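Local coordinates for serine protease pet (Escherichia coli, PDB 4OM9), which probably cleaves host proteins as a secreted serine protease, the toxin passenger domain of an autotransporter, with its protease part mounted on a long beta-helix, at residues D49-A53 / T114-D118; G147-G153 / D207-Y213; A53-A59 / S79-Y85; Y13-Q18 / A168-A173; A65-A71 / D101-L107. One frame throughout, in Å; residues are numbered along the deposited sequence.

Contact 1 of 5, residues D49-A53 / T114-D118; sequences DFSSA and TRGAD
S52 and T114 meet hydroxyl to hydroxyl where the type I turn F50-A53 lies against T114-D118: S52 OG and T114 OG1 are hydrogen-bonded at 3.2 Å, and either could supply the proton. T114 OG1 points opposite its own backbone N (chi1 165°), along the chain toward G116, whose N-H it accepts at 2.9 Å (T114 OG1 to G116 N), closing an ST turn. Packing is tight here. S52 OG sits 3.0 Å from G116 C, S52 CB lies 4.1 Å from A117 CB, and T114 CB rests 3.5 Å from S51 O. Behind this buried part, S61 of strand 60-63 shares backbone hydrogen bonds with S52 and A117, tying the two loops to one edge.

The other side is loose. D49 and R115 are exposed, and D49 OD2 stays 5.7 Å from R115 NH2, too far for their opposite charges to pair directly. Water 1 links the loops beside them, donating to S51 OG at 3.1 Å and accepting only weakly from R115 NH1, which also bonds G401 O in the beta-helix part. D49 OD1 instead accepts from S51 N at 2.7 Å, nearly along the carboxylate C-O axis, as an Asx turn.

The chemistry implies that the loops are held by one neutral hydroxyl bond and close packing, each shaped by its own side-chain turn, rather than by an ionic link.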
# COMPACT_ATOMS: atom_id res chain seq x y z
N ASP A 49 -17.39 11.47 -8.23
CA ASP A 49 -17.69 10.08 -7.95
C ASP A 49 -18.83 9.69 -8.87
O ASP A 49 -19.96 10.17 -8.72
CB ASP A 49 -18.06 9.88 -6.47
CG ASP A 49 -18.32 8.41 -6.11
OD1 ASP A 49 -18.87 7.66 -6.94
OD2 ASP A 49 -17.99 8.01 -4.97
N PHE A 50 -18.54 8.83 -9.82
CA PHE A 50 -19.57 8.39 -10.75
C PHE A 50 -20.35 7.13 -10.32
O PHE A 50 -21.04 6.52 -11.15
CB PHE A 50 -18.96 8.13 -12.11
CG PHE A 50 -18.35 9.35 -12.73
CD1 PHE A 50 -19.14 10.46 -13.00
CD2 PHE A 50 -16.99 9.38 -13.05
CE1 PHE A 50 -18.59 11.58 -13.57
CE2 PHE A 50 -16.44 10.51 -13.65
CZ PHE A 50 -17.23 11.61 -13.91
N SER A 51 -20.28 6.74 -9.06
CA SER A 51 -20.93 5.48 -8.68
C SER A 51 -22.48 5.58 -8.60
O SER A 51 -23.13 4.56 -8.47
CB SER A 51 -20.37 4.95 -7.36
OG SER A 51 -20.45 5.92 -6.34
N SER A 52 -23.07 6.77 -8.73
CA SER A 52 -24.54 6.87 -8.76
C SER A 52 -25.13 6.50 -10.14
O SER A 52 -26.35 6.30 -10.28
CB SER A 52 -24.99 8.27 -8.36
OG SER A 52 -24.44 8.64 -7.12
N ALA A 53 -24.27 6.41 -11.14
CA ALA A 53 -24.68 6.00 -12.48
C ALA A 53 -25.09 4.52 -12.52
O ALA A 53 -24.46 3.69 -11.87
CB ALA A 53 -23.55 6.27 -13.51
N THR A 114 -25.18 2.74 -3.83
CA THR A 114 -24.76 4.14 -3.83
C THR A 114 -25.73 4.98 -3.04
O THR A 114 -26.91 4.63 -2.92
CB THR A 114 -24.63 4.70 -5.27
OG1 THR A 114 -24.56 6.13 -5.22
CG2 THR A 114 -25.80 4.29 -6.14
N ARG A 115 -25.25 6.09 -2.48
CA ARG A 115 -26.15 6.97 -1.75
C ARG A 115 -26.82 7.97 -2.70
O ARG A 115 -27.68 8.75 -2.28
CB ARG A 115 -25.43 7.70 -0.62
CG ARG A 115 -25.34 6.89 0.68
CD ARG A 115 -24.34 5.78 0.56
NE ARG A 115 -22.99 6.32 0.42
CZ ARG A 115 -21.98 5.71 -0.20
NH1 ARG A 115 -22.13 4.52 -0.78
NH2 ARG A 115 -20.80 6.32 -0.26
N GLY A 116 -26.44 7.91 -3.97
CA GLY A 116 -27.09 8.68 -5.02
C GLY A 116 -26.44 10.02 -5.29
O GLY A 116 -25.59 10.47 -4.52
N ALA A 117 -26.81 10.68 -6.38
CA ALA A 117 -26.18 11.95 -6.71
C ALA A 117 -26.84 13.08 -5.91
O ALA A 117 -28.00 12.97 -5.52
CB ALA A 117 -26.25 12.22 -8.21
N ASP A 118 -26.08 14.16 -5.67
CA ASP A 118 -26.61 15.36 -5.02
C ASP A 118 -27.58 16.07 -5.96
O ASP A 118 -27.28 16.27 -7.12
CB ASP A 118 -25.46 16.29 -4.61
CG ASP A 118 -25.95 17.63 -4.06
OD1 ASP A 118 -26.44 18.49 -4.83
OD2 ASP A 118 -25.82 17.84 -2.84
O HOH W 1 -20.94 4.26 -3.81

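Contact 2 of 5, residues G147-G153 / D207-Y213; sequences GFRVGSG and DSGSGVY
D207 reaches across to the loop just after strand 147-151: OD1 accepts from G153 N at 2.9 Å, met 58° out of the carboxylate plane. Its OD2, also bonded to T204, lies 3.8 Å from R149 NH2, a long charge-only salt bridge; the firmer partner of R149 is the Y193 hydroxyl. D207-S210 reads DSGS, the signature of PA-clan serine proteases, folded as a type II turn, and S208, touching H72, is consistent with the family's nucleophile. S210 OG turns back to D207 O at 2.6 Å, on a lone pair in the carbonyl plane, while S210 CB presses to 3.2 Å from V150 O. Next, G211 O comes 3.1 Å from R149 CG, set opposite its backbone N (chi1 -174°), and water 3 lies within hydrogen-bonding distance of V150 O and G211 O, where direct pairing stops. V212 CG2 lies 3.8 Å from R149 CG. Y213 N closes the pairing on F148 O at 2.9 Å, and that oxygen also lies at the edge of the Y213 ring; the return bond is weak.

Around this antiparallel pair, strand 172-185 flanks strand 143-151, strand 221-232 flanks strand 211-216, and helix 10-17 covers F148 and V150.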
# COMPACT_ATOMS: atom_id res chain seq x y z
N GLY A 147 -18.04 20.52 -16.84
CA GLY A 147 -18.61 19.38 -16.17
C GLY A 147 -18.31 18.08 -16.85
O GLY A 147 -17.65 18.05 -17.89
N PHE A 148 -18.80 17.00 -16.25
CA PHE A 148 -18.54 15.65 -16.70
C PHE A 148 -19.84 14.92 -16.93
O PHE A 148 -20.83 15.13 -16.21
CB PHE A 148 -17.72 14.86 -15.67
CG PHE A 148 -16.28 15.28 -15.55
CD1 PHE A 148 -15.33 14.79 -16.44
CD2 PHE A 148 -15.87 16.13 -14.53
CE1 PHE A 148 -13.97 15.17 -16.32
CE2 PHE A 148 -14.53 16.51 -14.40
CZ PHE A 148 -13.58 16.03 -15.30
N ARG A 149 -19.84 14.02 -17.89
CA ARG A 149 -20.98 13.17 -18.12
C ARG A 149 -20.50 11.77 -18.38
O ARG A 149 -19.51 11.56 -19.04
CB ARG A 149 -21.80 13.67 -19.30
CG ARG A 149 -23.08 12.91 -19.48
CD ARG A 149 -23.40 12.75 -20.95
NE ARG A 149 -22.70 11.58 -21.44
CZ ARG A 149 -21.77 11.61 -22.38
NH1 ARG A 149 -21.47 12.76 -22.96
NH2 ARG A 149 -21.19 10.48 -22.75
N VAL A 150 -21.25 10.80 -17.88
CA VAL A 150 -20.85 9.43 -17.99
C VAL A 150 -21.99 8.60 -18.56
O VAL A 150 -23.15 8.74 -18.13
CB VAL A 150 -20.42 8.95 -16.60
CG1 VAL A 150 -20.83 7.52 -16.34
CG2 VAL A 150 -18.96 9.22 -16.38
N GLY A 151 -21.70 7.77 -19.56
CA GLY A 151 -22.71 6.86 -20.09
C GLY A 151 -22.10 5.78 -20.99
O GLY A 151 -20.88 5.74 -21.18
N SER A 152 -22.96 4.92 -21.55
CA SER A 152 -22.45 3.85 -22.40
C SER A 152 -23.29 3.62 -23.65
O SER A 152 -23.77 2.51 -23.90
CB SER A 152 -22.35 2.55 -21.59
OG SER A 152 -21.68 1.54 -22.32
N GLY A 153 -23.47 4.68 -24.46
CA GLY A 153 -24.12 4.55 -25.75
C GLY A 153 -23.39 3.64 -26.73
O GLY A 153 -22.46 2.95 -26.36
N ASP A 207 -26.62 7.12 -25.03
CA ASP A 207 -26.25 8.00 -23.92
C ASP A 207 -27.45 8.80 -23.40
O ASP A 207 -27.36 9.45 -22.36
CB ASP A 207 -25.14 8.97 -24.33
CG ASP A 207 -23.79 8.29 -24.46
OD1 ASP A 207 -23.46 7.42 -23.60
OD2 ASP A 207 -23.07 8.64 -25.43
N SER A 208 -28.54 8.81 -24.17
CA SER A 208 -29.71 9.58 -23.80
C SER A 208 -30.18 9.13 -22.41
O SER A 208 -30.25 7.93 -22.14
CB SER A 208 -30.81 9.42 -24.85
OG SER A 208 -32.06 9.91 -24.39
N GLY A 209 -30.44 10.08 -21.53
CA GLY A 209 -30.83 9.77 -20.17
C GLY A 209 -29.70 9.83 -19.14
O GLY A 209 -29.98 9.92 -17.93
N SER A 210 -28.43 9.78 -19.59
CA SER A 210 -27.29 9.68 -18.67
C SER A 210 -27.14 10.99 -17.90
O SER A 210 -27.55 12.04 -18.38
CB SER A 210 -25.99 9.33 -19.41
OG SER A 210 -25.68 10.23 -20.47
N GLY A 211 -26.60 10.92 -16.69
CA GLY A 211 -26.50 12.08 -15.83
C GLY A 211 -25.34 13.03 -16.17
O GLY A 211 -24.27 12.61 -16.60
N VAL A 212 -25.60 14.32 -16.00
CA VAL A 212 -24.68 15.38 -16.33
C VAL A 212 -24.32 16.08 -15.03
O VAL A 212 -25.20 16.44 -14.24
CB VAL A 212 -25.31 16.37 -17.35
CG1 VAL A 212 -24.42 17.58 -17.57
CG2 VAL A 212 -25.64 15.65 -18.67
N TYR A 213 -23.03 16.27 -14.78
CA TYR A 213 -22.58 16.76 -13.48
C TYR A 213 -21.92 18.12 -13.56
O TYR A 213 -21.28 18.48 -14.55
CB TYR A 213 -21.61 15.77 -12.82
CG TYR A 213 -22.21 14.44 -12.46
CD1 TYR A 213 -22.33 13.44 -13.42
CD2 TYR A 213 -22.65 14.17 -11.17
CE1 TYR A 213 -22.88 12.21 -13.11
CE2 TYR A 213 -23.20 12.93 -10.84
CZ TYR A 213 -23.32 11.97 -11.82
OH TYR A 213 -23.86 10.73 -11.55
O HOH W 2 -20.69 7.94 -23.16
O HOH W 3 -23.65 10.29 -16.04

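Contact 3 of 5, residues A53-A59 / S79-Y85; sequences ATANGAA and SANYQTY
T54 and N56 both hold their first side-chain branch between the backbone N and the carbonyl carbon (T54 OG1, chi1 58°; N56 CG, chi1 78°), which folds T54 OG1 over its own loop and swings the N56 amide toward S79. The motif is a type I turn, T54-G57, combined with an Asx turn at N56, set beside strand 82-85, an outermost strand of the N-terminal antiparallel sheet of this PA-clan protease part.

N56 works in two directions. Its ND2 donates to S79 O at 2.7 Å, with the acceptor in the amide plane, and its OD1 accepts from A58 N at 2.9 Å, approached from above the amide carbonyl plane. T54 OG1 takes the N-H of A59, fixing the far end of the loop.

A second grip lies at the strand, where A55 N meets T84 O at 3.0 Å and an almost straight 171°. Water 4 accepts from both N56 N and T84 N, and water 5 can donate to N56 OD1 and Y82 O, so water links turn and strand.

The T54 methyl packs against the polar ends of the Q83 and Y85 side chains: T54 CG2 is 3.4 Å from Y85 OH, which donates to Q83 OE1 at 2.8 Å. The other end of that glutamine, NE2, reaches A80 O at 2.9 Å within its own amide plane, so the group is held at both ends. A59 packs beside the same glutamine, its CB 3.5 Å from Q83 NE2 and 4.1 Å from A80 CB.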
# COMPACT_ATOMS: atom_id res chain seq x y z
N ALA A 53 -24.27 6.41 -11.14
CA ALA A 53 -24.68 6.00 -12.48
C ALA A 53 -25.09 4.52 -12.52
O ALA A 53 -24.46 3.69 -11.87
CB ALA A 53 -23.55 6.27 -13.51
N THR A 54 -26.15 4.21 -13.26
CA THR A 54 -26.47 2.83 -13.58
C THR A 54 -25.33 2.20 -14.37
O THR A 54 -24.63 2.87 -15.11
CB THR A 54 -27.75 2.73 -14.44
OG1 THR A 54 -27.57 3.49 -15.65
CG2 THR A 54 -28.99 3.28 -13.67
N ALA A 55 -25.16 0.89 -14.21
CA ALA A 55 -24.18 0.11 -14.97
C ALA A 55 -24.20 0.45 -16.45
O ALA A 55 -23.15 0.58 -17.08
CB ALA A 55 -24.44 -1.36 -14.79
N ASN A 56 -25.39 0.62 -17.01
CA ASN A 56 -25.48 0.89 -18.44
C ASN A 56 -25.45 2.40 -18.74
O ASN A 56 -25.52 2.81 -19.90
CB ASN A 56 -26.73 0.23 -19.03
CG ASN A 56 -27.99 1.01 -18.74
OD1 ASN A 56 -28.00 1.96 -17.94
ND2 ASN A 56 -29.09 0.59 -19.38
N GLY A 57 -25.39 3.21 -17.70
CA GLY A 57 -25.27 4.64 -17.85
C GLY A 57 -26.55 5.43 -18.13
O GLY A 57 -26.53 6.66 -18.03
N ALA A 58 -27.66 4.76 -18.43
CA ALA A 58 -28.81 5.50 -18.92
C ALA A 58 -29.62 6.17 -17.80
O ALA A 58 -30.52 6.97 -18.08
CB ALA A 58 -29.70 4.59 -19.75
N ALA A 59 -29.30 5.89 -16.55
CA ALA A 59 -29.97 6.58 -15.46
C ALA A 59 -29.01 6.83 -14.33
O ALA A 59 -27.93 6.28 -14.31
CB ALA A 59 -31.22 5.78 -14.96
N SER A 79 -33.61 0.55 -21.33
CA SER A 79 -32.48 1.45 -21.11
C SER A 79 -32.43 1.96 -19.67
O SER A 79 -31.36 2.00 -19.07
CB SER A 79 -32.51 2.64 -22.07
OG SER A 79 -33.48 3.59 -21.67
N ALA A 80 -33.59 2.34 -19.13
CA ALA A 80 -33.69 2.89 -17.78
C ALA A 80 -34.81 2.27 -16.94
O ALA A 80 -34.90 2.57 -15.76
CB ALA A 80 -33.85 4.41 -17.85
N ASN A 81 -35.65 1.43 -17.52
CA ASN A 81 -36.67 0.72 -16.74
C ASN A 81 -36.07 -0.41 -15.88
O ASN A 81 -36.64 -0.81 -14.88
CB ASN A 81 -37.77 0.14 -17.66
CG ASN A 81 -38.79 1.20 -18.12
OD1 ASN A 81 -39.96 1.16 -17.74
ND2 ASN A 81 -38.34 2.16 -18.92
N TYR A 82 -34.91 -0.93 -16.28
CA TYR A 82 -34.24 -2.02 -15.59
C TYR A 82 -32.84 -1.54 -15.22
O TYR A 82 -32.01 -1.29 -16.09
CB TYR A 82 -34.18 -3.27 -16.46
CG TYR A 82 -35.52 -3.68 -17.04
CD1 TYR A 82 -36.68 -3.57 -16.29
CD2 TYR A 82 -35.63 -4.17 -18.34
CE1 TYR A 82 -37.91 -3.94 -16.81
CE2 TYR A 82 -36.85 -4.54 -18.87
CZ TYR A 82 -37.99 -4.43 -18.10
OH TYR A 82 -39.22 -4.79 -18.60
N GLN A 83 -32.58 -1.39 -13.93
CA GLN A 83 -31.35 -0.77 -13.49
C GLN A 83 -30.50 -1.72 -12.68
O GLN A 83 -30.99 -2.43 -11.79
CB GLN A 83 -31.65 0.50 -12.69
CG GLN A 83 -32.53 1.44 -13.46
CD GLN A 83 -32.68 2.79 -12.81
OE1 GLN A 83 -32.09 3.06 -11.76
NE2 GLN A 83 -33.48 3.65 -13.43
N THR A 84 -29.21 -1.73 -12.99
CA THR A 84 -28.24 -2.52 -12.27
C THR A 84 -27.25 -1.62 -11.55
O THR A 84 -26.65 -0.73 -12.16
CB THR A 84 -27.48 -3.45 -13.20
OG1 THR A 84 -28.36 -4.46 -13.69
CG2 THR A 84 -26.32 -4.12 -12.45
N TYR A 85 -27.12 -1.83 -10.25
CA TYR A 85 -26.01 -1.27 -9.49
C TYR A 85 -25.32 -2.43 -8.78
O TYR A 85 -25.99 -3.22 -8.10
CB TYR A 85 -26.48 -0.22 -8.49
CG TYR A 85 -27.36 0.89 -9.04
CD1 TYR A 85 -28.73 0.70 -9.20
CD2 TYR A 85 -26.83 2.14 -9.36
CE1 TYR A 85 -29.54 1.72 -9.67
CE2 TYR A 85 -27.64 3.16 -9.84
CZ TYR A 85 -29.00 2.94 -9.99
OH TYR A 85 -29.82 3.95 -10.46
O HOH W 4 -28.11 -0.17 -15.58
O HOH W 5 -30.39 1.05 -16.22

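Contact 4 of 5, residues Y13-Q18 / A168-A173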
# COMPACT_ATOMS: atom_id res chain seq x y z
N TYR A 13 -10.81 7.25 -21.39
CA TYR A 13 -12.20 7.65 -21.23
C TYR A 13 -12.92 6.73 -20.26
O TYR A 13 -13.78 7.18 -19.50
CB TYR A 13 -12.92 7.64 -22.58
CG TYR A 13 -12.44 8.67 -23.57
CD1 TYR A 13 -12.96 9.97 -23.57
CD2 TYR A 13 -11.47 8.36 -24.52
CE1 TYR A 13 -12.52 10.93 -24.48
CE2 TYR A 13 -11.02 9.30 -25.43
CZ TYR A 13 -11.55 10.58 -25.41
OH TYR A 13 -11.11 11.53 -26.32
N LEU A 14 -12.57 5.46 -20.29
CA LEU A 14 -13.18 4.43 -19.44
C LEU A 14 -12.73 4.55 -18.00
O LEU A 14 -13.53 4.44 -17.08
CB LEU A 14 -12.82 3.05 -19.97
CG LEU A 14 -13.66 2.41 -21.07
CD1 LEU A 14 -14.20 3.41 -22.03
CD2 LEU A 14 -12.85 1.38 -21.82
N ASP A 15 -11.43 4.78 -17.81
CA ASP A 15 -10.86 4.96 -16.47
C ASP A 15 -11.58 6.10 -15.74
O ASP A 15 -11.88 5.99 -14.55
CB ASP A 15 -9.35 5.26 -16.52
CG ASP A 15 -8.47 4.01 -16.42
OD1 ASP A 15 -8.99 2.91 -16.16
OD2 ASP A 15 -7.23 4.15 -16.60
N LEU A 16 -11.85 7.18 -16.46
CA LEU A 16 -12.47 8.35 -15.87
C LEU A 16 -13.91 8.05 -15.46
O LEU A 16 -14.34 8.45 -14.38
CB LEU A 16 -12.44 9.54 -16.84
CG LEU A 16 -13.14 10.84 -16.43
CD1 LEU A 16 -12.71 11.31 -15.05
CD2 LEU A 16 -12.86 11.92 -17.45
N ALA A 17 -14.65 7.36 -16.32
CA ALA A 17 -16.07 7.12 -16.06
C ALA A 17 -16.22 6.13 -14.92
O ALA A 17 -17.19 6.17 -14.19
CB ALA A 17 -16.78 6.59 -17.31
N GLN A 18 -15.24 5.25 -14.75
CA GLN A 18 -15.41 4.15 -13.82
C GLN A 18 -14.55 4.37 -12.59
O GLN A 18 -14.39 3.46 -11.76
CB GLN A 18 -15.08 2.83 -14.54
CG GLN A 18 -15.95 2.67 -15.80
CD GLN A 18 -15.56 1.49 -16.65
OE1 GLN A 18 -15.12 0.46 -16.13
NE2 GLN A 18 -15.73 1.62 -17.96
N ALA A 168 -21.50 -2.20 -19.48
CA ALA A 168 -20.97 -1.60 -18.26
C ALA A 168 -19.45 -1.43 -18.34
O ALA A 168 -18.91 -0.40 -17.89
CB ALA A 168 -21.36 -2.47 -17.03
N ASP A 169 -18.75 -2.42 -18.89
CA ASP A 169 -17.30 -2.30 -19.10
C ASP A 169 -16.95 -1.04 -19.92
O ASP A 169 -15.92 -0.40 -19.72
CB ASP A 169 -16.76 -3.53 -19.84
CG ASP A 169 -16.91 -4.82 -19.05
OD1 ASP A 169 -16.84 -4.79 -17.80
OD2 ASP A 169 -17.10 -5.87 -19.69
N LEU A 170 -17.83 -0.67 -20.84
CA LEU A 170 -17.53 0.43 -21.76
C LEU A 170 -18.06 1.77 -21.27
O LEU A 170 -18.07 2.75 -22.01
CB LEU A 170 -18.09 0.12 -23.14
CG LEU A 170 -17.45 -1.12 -23.75
CD1 LEU A 170 -18.13 -1.45 -25.07
CD2 LEU A 170 -15.96 -0.84 -23.96
N LEU A 171 -18.52 1.82 -20.03
CA LEU A 171 -18.96 3.08 -19.46
C LEU A 171 -17.87 4.14 -19.67
O LEU A 171 -16.75 3.99 -19.17
CB LEU A 171 -19.30 2.92 -17.97
CG LEU A 171 -20.02 4.13 -17.37
CD1 LEU A 171 -21.52 4.17 -17.77
CD2 LEU A 171 -19.84 4.16 -15.87
N SER A 172 -18.19 5.20 -20.39
CA SER A 172 -17.19 6.19 -20.80
C SER A 172 -17.56 7.65 -20.46
O SER A 172 -18.72 8.02 -20.44
CB SER A 172 -16.90 6.05 -22.30
OG SER A 172 -18.07 6.29 -23.06
N ALA A 173 -16.55 8.48 -20.23
CA ALA A 173 -16.79 9.81 -19.69
C ALA A 173 -16.61 10.90 -20.74
O ALA A 173 -15.75 10.80 -21.61
CB ALA A 173 -15.87 10.07 -18.55
O HOH W 6 -18.01 -0.71 -14.66
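Q18, just past the end of helix 10-17, lays its extended side chain obliquely across L171 so that one amide nitrogen serves two carbonyls of the turn A168-L171. Q18 NE2 reaches L171 O at 2.8 Å, the acceptor exactly in the amide plane and met on a lone pair. The same NE2 meets D169 O at 2.7 Å, but from above that carbonyl's plane (56° out of it). With CG opposite the carbonyl carbon (chi1 -56°) and the chain extended beyond it, the amide is brought to the carbonyls of D169 and L171, and its two bonds fix its rotation.

The residue before it, A17, turns its CB toward the other segment: CB lies 3.2 Å from L171 O and 3.8 Å from A173 CB, a tight fit for two small residues. L16 comes from beside it, CG 3.5 Å from A173 CB. L14 packs its CD1 at 3.8 Å from S172 CB. Y13 presents the edge of its ring, CD1 lying 3.5 Å from A173 O in the ring plane, while its hydroxyl bonds T200 and D4 and its ring stacks on F199. Y13 O accepts A173 N at 3.1 Å and A17 N from opposite faces of its plane.

The arrangement is a helix C-terminus docked on a type I turn and the first residues of strand 172-185, joining the N-terminal helix to the curled antiparallel second sheet of a chymotrypsin-like protease fold.

Contact 5 of 5, residues A65-A71 / D101-L107; sequences AYAVTVA and DFSIQRL
L107 N to A65 O, at 2.6 Å, and Q105 N to A67 O, at 2.7 Å, are the shortest backbone bonds of an antiparallel pair, strands 66-70 and 102-107, neighbours in the first sheet of a chymotrypsin-like fold; S103 N to T69 O is weak. Between side chains, R106 NH1 donates to Y66 OH at 3.1 Å, the hydroxyl lying in the guanidinium plane while ring and guanidinium stand 80° apart. The same group forms a salt bridge with D294 and a cation-pi contact with F257, and A65 CB sits over the centre of one of its faces.

At the far end A71 N donates to D101 O at 2.9 Å and weakly to D101 OD1. The D101 carboxylate also bonds the backbone N of H72 and H229 ND1; D101 beside H72 is consistent with the aspartate and histidine of the PA-clan triad.

Packing follows the two faces. On the face of A67, T69 and Q105, the T69 methyl CG2 lies 3.4 Å from Q105 OE1; Q92 holds the glutamine's NE2. On the opposite face, under helix 247-255, with V68 CG1 opposite the backbone N (chi1 170°), its two branches divide: CG1 lies 3.6 Å from F102 CE1 and CG2 3.7 Å from I104 CD1.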
# COMPACT_ATOMS: atom_id res chain seq x y z
N ALA A 65 -34.89 4.69 -3.02
CA ALA A 65 -35.58 4.00 -4.10
C ALA A 65 -35.71 4.85 -5.36
O ALA A 65 -36.45 4.48 -6.26
CB ALA A 65 -36.97 3.53 -3.64
N TYR A 66 -35.01 5.97 -5.43
CA TYR A 66 -35.22 6.93 -6.54
C TYR A 66 -34.04 7.12 -7.49
O TYR A 66 -32.86 7.00 -7.11
CB TYR A 66 -35.64 8.29 -5.98
CG TYR A 66 -36.95 8.21 -5.21
CD1 TYR A 66 -38.15 7.99 -5.87
CD2 TYR A 66 -36.97 8.32 -3.83
CE1 TYR A 66 -39.35 7.90 -5.18
CE2 TYR A 66 -38.15 8.22 -3.13
CZ TYR A 66 -39.35 8.03 -3.80
OH TYR A 66 -40.53 7.95 -3.09
N ALA A 67 -34.40 7.37 -8.74
CA ALA A 67 -33.47 7.58 -9.83
C ALA A 67 -34.07 8.57 -10.81
O ALA A 67 -35.29 8.79 -10.85
CB ALA A 67 -33.15 6.28 -10.52
N VAL A 68 -33.20 9.15 -11.62
CA VAL A 68 -33.57 10.20 -12.56
C VAL A 68 -33.02 9.85 -13.93
O VAL A 68 -31.90 9.34 -14.06
CB VAL A 68 -33.05 11.57 -12.10
CG1 VAL A 68 -33.21 12.58 -13.18
CG2 VAL A 68 -33.82 12.04 -10.89
N THR A 69 -33.82 10.10 -14.95
CA THR A 69 -33.41 9.83 -16.31
C THR A 69 -34.17 10.77 -17.28
O THR A 69 -34.54 11.89 -16.94
CB THR A 69 -33.64 8.34 -16.65
OG1 THR A 69 -33.09 8.04 -17.94
CG2 THR A 69 -35.15 7.93 -16.59
N VAL A 70 -34.38 10.33 -18.50
CA VAL A 70 -35.12 11.14 -19.43
C VAL A 70 -36.39 10.36 -19.78
O VAL A 70 -36.42 9.13 -19.59
CB VAL A 70 -34.24 11.50 -20.64
CG1 VAL A 70 -34.81 10.99 -21.94
CG2 VAL A 70 -33.97 12.98 -20.63
N ALA A 71 -37.44 11.07 -20.20
CA ALA A 71 -38.78 10.49 -20.38
C ALA A 71 -38.89 9.59 -21.60
O ALA A 71 -39.48 8.51 -21.51
CB ALA A 71 -39.86 11.61 -20.47
N ASP A 101 -39.10 16.69 -20.72
CA ASP A 101 -38.53 15.34 -20.91
C ASP A 101 -37.87 14.84 -19.63
O ASP A 101 -37.09 13.89 -19.63
CB ASP A 101 -37.53 15.34 -22.09
CG ASP A 101 -37.01 13.95 -22.45
OD1 ASP A 101 -37.74 12.95 -22.29
OD2 ASP A 101 -35.85 13.84 -22.92
N PHE A 102 -38.23 15.46 -18.51
CA PHE A 102 -37.67 15.05 -17.24
C PHE A 102 -38.39 13.80 -16.74
O PHE A 102 -39.60 13.65 -16.94
CB PHE A 102 -37.76 16.19 -16.22
CG PHE A 102 -37.31 15.80 -14.85
CD1 PHE A 102 -35.95 15.69 -14.56
CD2 PHE A 102 -38.24 15.50 -13.86
CE1 PHE A 102 -35.52 15.32 -13.30
CE2 PHE A 102 -37.83 15.12 -12.59
CZ PHE A 102 -36.47 15.02 -12.30
N SER A 103 -37.64 12.92 -16.08
CA SER A 103 -38.23 11.73 -15.49
C SER A 103 -37.64 11.41 -14.12
O SER A 103 -36.44 11.18 -14.00
CB SER A 103 -38.06 10.52 -16.41
OG SER A 103 -38.65 9.36 -15.83
N ILE A 104 -38.50 11.40 -13.10
CA ILE A 104 -38.14 10.92 -11.77
C ILE A 104 -38.80 9.56 -11.56
O ILE A 104 -40.02 9.38 -11.75
CB ILE A 104 -38.55 11.90 -10.65
CG1 ILE A 104 -38.30 11.28 -9.27
CG2 ILE A 104 -39.99 12.26 -10.76
CD1 ILE A 104 -36.84 11.01 -8.96
N GLN A 105 -37.97 8.60 -11.18
CA GLN A 105 -38.33 7.20 -11.14
C GLN A 105 -38.37 6.68 -9.71
O GLN A 105 -37.53 7.05 -8.87
CB GLN A 105 -37.33 6.36 -11.95
CG GLN A 105 -37.31 6.59 -13.45
CD GLN A 105 -36.22 5.76 -14.12
OE1 GLN A 105 -35.03 5.92 -13.81
NE2 GLN A 105 -36.61 4.85 -15.00
N ARG A 106 -39.34 5.80 -9.45
CA ARG A 106 -39.38 5.03 -8.22
C ARG A 106 -38.99 3.60 -8.55
O ARG A 106 -39.68 2.93 -9.34
CB ARG A 106 -40.77 5.07 -7.56
CG ARG A 106 -40.97 4.07 -6.41
CD ARG A 106 -40.51 4.61 -5.04
NE ARG A 106 -40.54 3.56 -4.02
CZ ARG A 106 -40.50 3.75 -2.70
NH1 ARG A 106 -40.41 4.97 -2.19
NH2 ARG A 106 -40.53 2.69 -1.89
N LEU A 107 -37.93 3.11 -7.94
CA LEU A 107 -37.49 1.74 -8.16
C LEU A 107 -38.18 0.80 -7.18
O LEU A 107 -38.58 1.22 -6.09
CB LEU A 107 -35.97 1.66 -8.04
CG LEU A 107 -35.14 2.43 -9.08
CD1 LEU A 107 -33.66 2.45 -8.70
CD2 LEU A 107 -35.33 1.86 -10.49
O HOH W 7 -38.38 7.27 -18.20

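All five contacts belong to the protease part, but their burial differs. Contacts 2, 3, 4 and 5 are buried, while contact 1 is only partly so and opens to solvent at D49 and R115. Contact 5 is regular strand pairing in the first sheet; contact 2 pairs strands of the second and adds the polar turn that leads into one of them. Contacts 3 and 4 instead fasten loops, each through a side-chain amide (N56, Q18) donating to backbone carbonyls. Contacts 3 and 5 meet through A58 O with T69 OG1 and A80 O with Q105 NE2. Contacts 2 and 4 reach neighbouring strands of one sheet, probably hydrogen-bonded at G151 O and S172 N. Contact 1, sharing A53 with contact 3, lodges F50 against F148, V150 and L16.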